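Local coordinates for protein putative tryptophan halogenase (Xanthomonas campestris pv. campestris, PDB 6Y1W) that is a flavin-dependent halogenase that probably uses FAD to halogenate an aromatic substrate, as the related tryptophan halogenases do, at residues N443-I446 against Q447-G451; I388-F391 against V392-H395. One frame throughout, in Å; residues are numbered along the deposited sequence.

Contact 1. Residues N443-I446 against Q447-G451; sequences NSWI and QVMLG. With BUD ((2S,3S)-butane-2,3-diol), chain H.
Met-449 bends back beside Trp-445 one turn earlier on the α-helix 442-451, a short helix of the tryptophan halogenase family region that packs against helices 371-397 and 417-429. From CB onward the methionine follows the tryptophan carbonyl: CB and CG each lie 3.3 Å from Trp-445 O. CG sits beside its own backbone N (chi1 -72°), the chain runs extended to SD, and a bend at the last torsion (chi3 -76°) swings CE back to 3.5 Å from Trp-445 O and 4.0 Å from Trp-445 CE3, an oblique approach to the benzo part of the indole. Val-432 lies against both side chains, and Phe-426 of helix 417-429 against Met-449.

Backbone i to i+4 bonds run unbroken through the segment, from Gln-447 N to Asn-443 O and on through Leu-450 N to Ile-446 O. Ile-446 and Leu-450 project side by side, with CG2 of the isoleucine 3.8 Å from CD1 of the leucine.

On the side facing strand 102-107, the amides of Asn-443 and Gln-447 are turned 66° against each other. Their nitrogens ND2 and NE2, both donors, do not bond one another; instead Thr-111 OG1 bridges the pair, reached by Asn-443 OD1 and Gln-447 NE2, while Gln-447 OE1 takes the backbone N-H of Ser-107. These buried polar ends thus tie the helix to strand 102-107 and the residues that follow it.

Near the start of the helix, Ser-444 lines a butanediol pocket. Its hydroxyl also hydrogen-bonds His-106 NE2, and the diol has a further bond from Ala-441 N; Ser-444 OG stands 2.5 Å from diol O2, a short hydrogen bond in which either oxygen could be the donor.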
# COMPACT_ATOMS: atom_id res chain seq x y z
N ASN A 443 5.67 -11.59 5.84
CA ASN A 443 6.39 -12.85 6.00
C ASN A 443 7.89 -12.62 6.21
O ASN A 443 8.55 -13.38 6.95
CB ASN A 443 6.18 -13.74 4.76
CG ASN A 443 6.90 -15.10 4.89
OD1 ASN A 443 6.50 -15.91 5.69
ND2 ASN A 443 7.94 -15.32 4.11
N SER A 444 8.45 -11.64 5.50
CA SER A 444 9.88 -11.37 5.57
C SER A 444 10.26 -10.83 6.94
O SER A 444 11.22 -11.31 7.56
CB SER A 444 10.28 -10.35 4.50
OG SER A 444 10.29 -10.98 3.22
N TRP A 445 9.52 -9.82 7.42
CA TRP A 445 9.75 -9.28 8.77
C TRP A 445 9.67 -10.39 9.82
O TRP A 445 10.51 -10.46 10.74
CB TRP A 445 8.72 -8.19 9.10
CG TRP A 445 8.95 -6.89 8.43
CD1 TRP A 445 8.26 -6.39 7.35
CD2 TRP A 445 9.93 -5.89 8.78
NE1 TRP A 445 8.75 -5.15 7.02
CE2 TRP A 445 9.78 -4.82 7.86
CE3 TRP A 445 10.91 -5.80 9.77
CZ2 TRP A 445 10.57 -3.67 7.91
CZ3 TRP A 445 11.71 -4.65 9.82
CH2 TRP A 445 11.53 -3.60 8.89
N ILE A 446 8.67 -11.27 9.70
CA ILE A 446 8.49 -12.34 10.68
C ILE A 446 9.63 -13.34 10.60
O ILE A 446 10.26 -13.66 11.61
CB ILE A 446 7.14 -13.06 10.49
CG1 ILE A 446 5.97 -12.10 10.62
CG2 ILE A 446 7.01 -14.26 11.44
CD1 ILE A 446 4.67 -12.70 10.06
N GLN A 447 9.94 -13.83 9.40
CA GLN A 447 10.99 -14.85 9.30
C GLN A 447 12.33 -14.31 9.79
O GLN A 447 13.08 -15.01 10.49
CB GLN A 447 11.13 -15.37 7.87
CG GLN A 447 9.97 -16.26 7.40
CD GLN A 447 10.33 -16.91 6.05
OE1 GLN A 447 11.29 -16.53 5.44
NE2 GLN A 447 9.54 -17.88 5.62
N VAL A 448 12.67 -13.07 9.42
CA VAL A 448 13.98 -12.56 9.81
C VAL A 448 14.01 -12.22 11.30
O VAL A 448 15.01 -12.50 11.98
CB VAL A 448 14.35 -11.36 8.93
CG1 VAL A 448 15.59 -10.69 9.43
CG2 VAL A 448 14.57 -11.91 7.49
N MET A 449 12.95 -11.59 11.84
CA MET A 449 13.02 -11.27 13.27
C MET A 449 12.98 -12.53 14.13
O MET A 449 13.76 -12.66 15.09
CB MET A 449 11.94 -10.28 13.68
CG MET A 449 12.28 -8.92 13.11
SD MET A 449 11.27 -7.57 13.82
CE MET A 449 9.73 -7.85 12.97
N LEU A 450 12.12 -13.51 13.80
CA LEU A 450 12.15 -14.75 14.57
C LEU A 450 13.48 -15.46 14.38
O LEU A 450 14.07 -15.99 15.35
CB LEU A 450 11.02 -15.68 14.12
CG LEU A 450 9.63 -15.50 14.67
CD1 LEU A 450 8.71 -16.53 13.99
CD2 LEU A 450 9.65 -15.69 16.20
N GLY A 451 13.96 -15.52 13.13
CA GLY A 451 15.20 -16.22 12.84
C GLY A 451 16.42 -15.65 13.53
O GLY A 451 17.35 -16.39 13.88
C1 BUD H . 11.59 -10.06 -1.91
O1 BUD H . 12.11 -10.56 0.35
C2 BUD H . 11.25 -9.78 -0.45
O2 BUD H . 9.38 -9.84 1.15
C3 BUD H . 9.79 -10.16 -0.17
C4 BUD H . 8.89 -9.41 -1.17

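Contact 2. Residues I388-F391 against V392-H395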
# COMPACT_ATOMS: atom_id res chain seq x y z
N ILE A 388 13.94 -0.37 2.60
CA ILE A 388 14.89 -1.45 2.37
C ILE A 388 16.12 -1.28 3.26
O ILE A 388 16.61 -2.26 3.85
CB ILE A 388 15.25 -1.51 0.88
CG1 ILE A 388 14.00 -1.90 0.07
CG2 ILE A 388 16.28 -2.54 0.59
CD1 ILE A 388 14.19 -1.63 -1.49
N ARG A 389 16.61 -0.04 3.40
CA ARG A 389 17.73 0.26 4.30
C ARG A 389 17.46 -0.30 5.69
O ARG A 389 18.33 -0.96 6.28
CB ARG A 389 17.96 1.78 4.37
CG ARG A 389 19.08 2.16 5.37
CD ARG A 389 18.89 3.58 5.86
NE ARG A 389 17.67 3.67 6.64
CZ ARG A 389 17.04 4.83 6.88
NH1 ARG A 389 17.58 5.96 6.39
NH2 ARG A 389 15.91 4.85 7.62
N ASP A 390 16.24 -0.06 6.21
CA ASP A 390 15.93 -0.50 7.58
C ASP A 390 16.01 -2.01 7.68
O ASP A 390 16.43 -2.55 8.71
CB ASP A 390 14.54 -0.02 8.01
CG ASP A 390 14.51 1.47 8.37
OD1 ASP A 390 15.58 2.13 8.34
OD2 ASP A 390 13.38 1.96 8.62
N PHE A 391 15.58 -2.71 6.63
CA PHE A 391 15.59 -4.17 6.67
C PHE A 391 17.02 -4.71 6.63
O PHE A 391 17.32 -5.74 7.25
CB PHE A 391 14.76 -4.72 5.50
CG PHE A 391 14.24 -6.13 5.76
CD1 PHE A 391 13.02 -6.32 6.39
CD2 PHE A 391 14.98 -7.25 5.35
CE1 PHE A 391 12.54 -7.62 6.63
CE2 PHE A 391 14.52 -8.53 5.58
CZ PHE A 391 13.29 -8.73 6.21
N VAL A 392 17.91 -4.04 5.88
CA VAL A 392 19.31 -4.42 5.87
C VAL A 392 19.92 -4.18 7.24
O VAL A 392 20.62 -5.05 7.78
CB VAL A 392 20.05 -3.65 4.76
CG1 VAL A 392 21.59 -3.85 4.84
CG2 VAL A 392 19.48 -4.06 3.37
N ILE A 393 19.60 -3.04 7.86
CA ILE A 393 20.10 -2.76 9.21
C ILE A 393 19.62 -3.82 10.19
O ILE A 393 20.39 -4.27 11.07
CB ILE A 393 19.65 -1.37 9.67
CG1 ILE A 393 20.34 -0.31 8.82
CG2 ILE A 393 20.08 -1.13 11.13
CD1 ILE A 393 19.73 1.10 8.99
N LEU A 394 18.37 -4.26 10.05
CA LEU A 394 17.84 -5.30 10.91
C LEU A 394 18.74 -6.53 10.96
O LEU A 394 18.95 -7.11 12.03
CB LEU A 394 16.44 -5.67 10.41
CG LEU A 394 15.84 -6.91 11.01
CD1 LEU A 394 15.59 -6.77 12.54
CD2 LEU A 394 14.54 -7.22 10.31
N HIS A 395 19.31 -6.93 9.82
CA HIS A 395 20.14 -8.13 9.80
C HIS A 395 21.36 -8.01 10.71
O HIS A 395 21.79 -9.01 11.30
CB HIS A 395 20.58 -8.43 8.37
CG HIS A 395 19.60 -9.26 7.60
ND1 HIS A 395 19.25 -10.54 8.00
CD2 HIS A 395 18.89 -9.00 6.46
CE1 HIS A 395 18.37 -11.04 7.13
NE2 HIS A 395 18.15 -10.13 6.19
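Arg-389 and Ile-393 run side by side, one turn apart on helix 371-397, a long α-helix of the tryptophan halogenase family region whose residues here are all buried. The arginine leaves the backbone with CG anti to N (chi1 177°), which brings its methylene chain alongside the isoleucine: CG of Arg-389 is 3.8 Å from CD1 of Ile-393. Farther out the chain bends (chi3 66°) and turns the guanidinium toward Asp-390.

There NE and NH2 grip one carboxylate oxygen side-on, in two hydrogen bonds that together form a salt bridge: Asp-390 OD1 lies 3.1 Å from Arg-389 NE and 2.8 Å from Arg-389 NH2. OD1 is almost within the guanidinium plane, whereas both nitrogens approach from one face of the carboxylate plane. The other oxygen, OD2, bonds Ser-418 OG of helix 417-429, and Trp-240 makes a cation-pi contact with the arginine. The two charges probably offset one another, and Ser-418 and Trp-240 should help limit rotation of the groups.

Phe-391 has CG anti to N and beside its own carbonyl carbon, and its ring lies by Leu-394 and His-395 while also reaching helix 442-451. CD2 of Leu-394 lies over one ring face, offset toward the rim, 4.2 Å from Phe-391 CE1, and Phe-440 stacks on the phenylalanine.

The backbone keeps i to i+4 bonds from Val-392, Ile-393 and Leu-394, but the next, His-395 N to Phe-391 O, is weak at 3.5 Å. The His-395 ring is held from outside: NE2 is hydrogen-bonded to OE2 of Glu-347, predicted to bind tryptophan, and ND1 to Gln-452 OE1, while Phe-94 stacks on it. Against Phe-391 it comes obliquely, the planes 83° apart, with His-395 NE2 4.0 Å from Phe-391 CE2.

Overall arrangement
Contacts 1 and 2 lie on two helices packed against each other, their centres about 12 Å apart. Val-448 is the main meeting point: its CG1 is 3.6 Å from His-395 CE1 and 3.7 Å from Leu-394 CD2, while its CG2 is 3.7 Å from Phe-391 CZ. The Phe-391 and Trp-445 rings add an edge-to-face contact. Val-448 and His-395 both approach Glu-347, the predicted tryptophan-binding residue, so the interface probably borders the substrate site; the side chains of Ser-444 and His-395 are each about 10 Å, between nearest atoms, from that of the predicted active-site Lys-89. The butanediol bound at Ser-444 is about 6 Å from the Phe-391 side chain, again between nearest atoms.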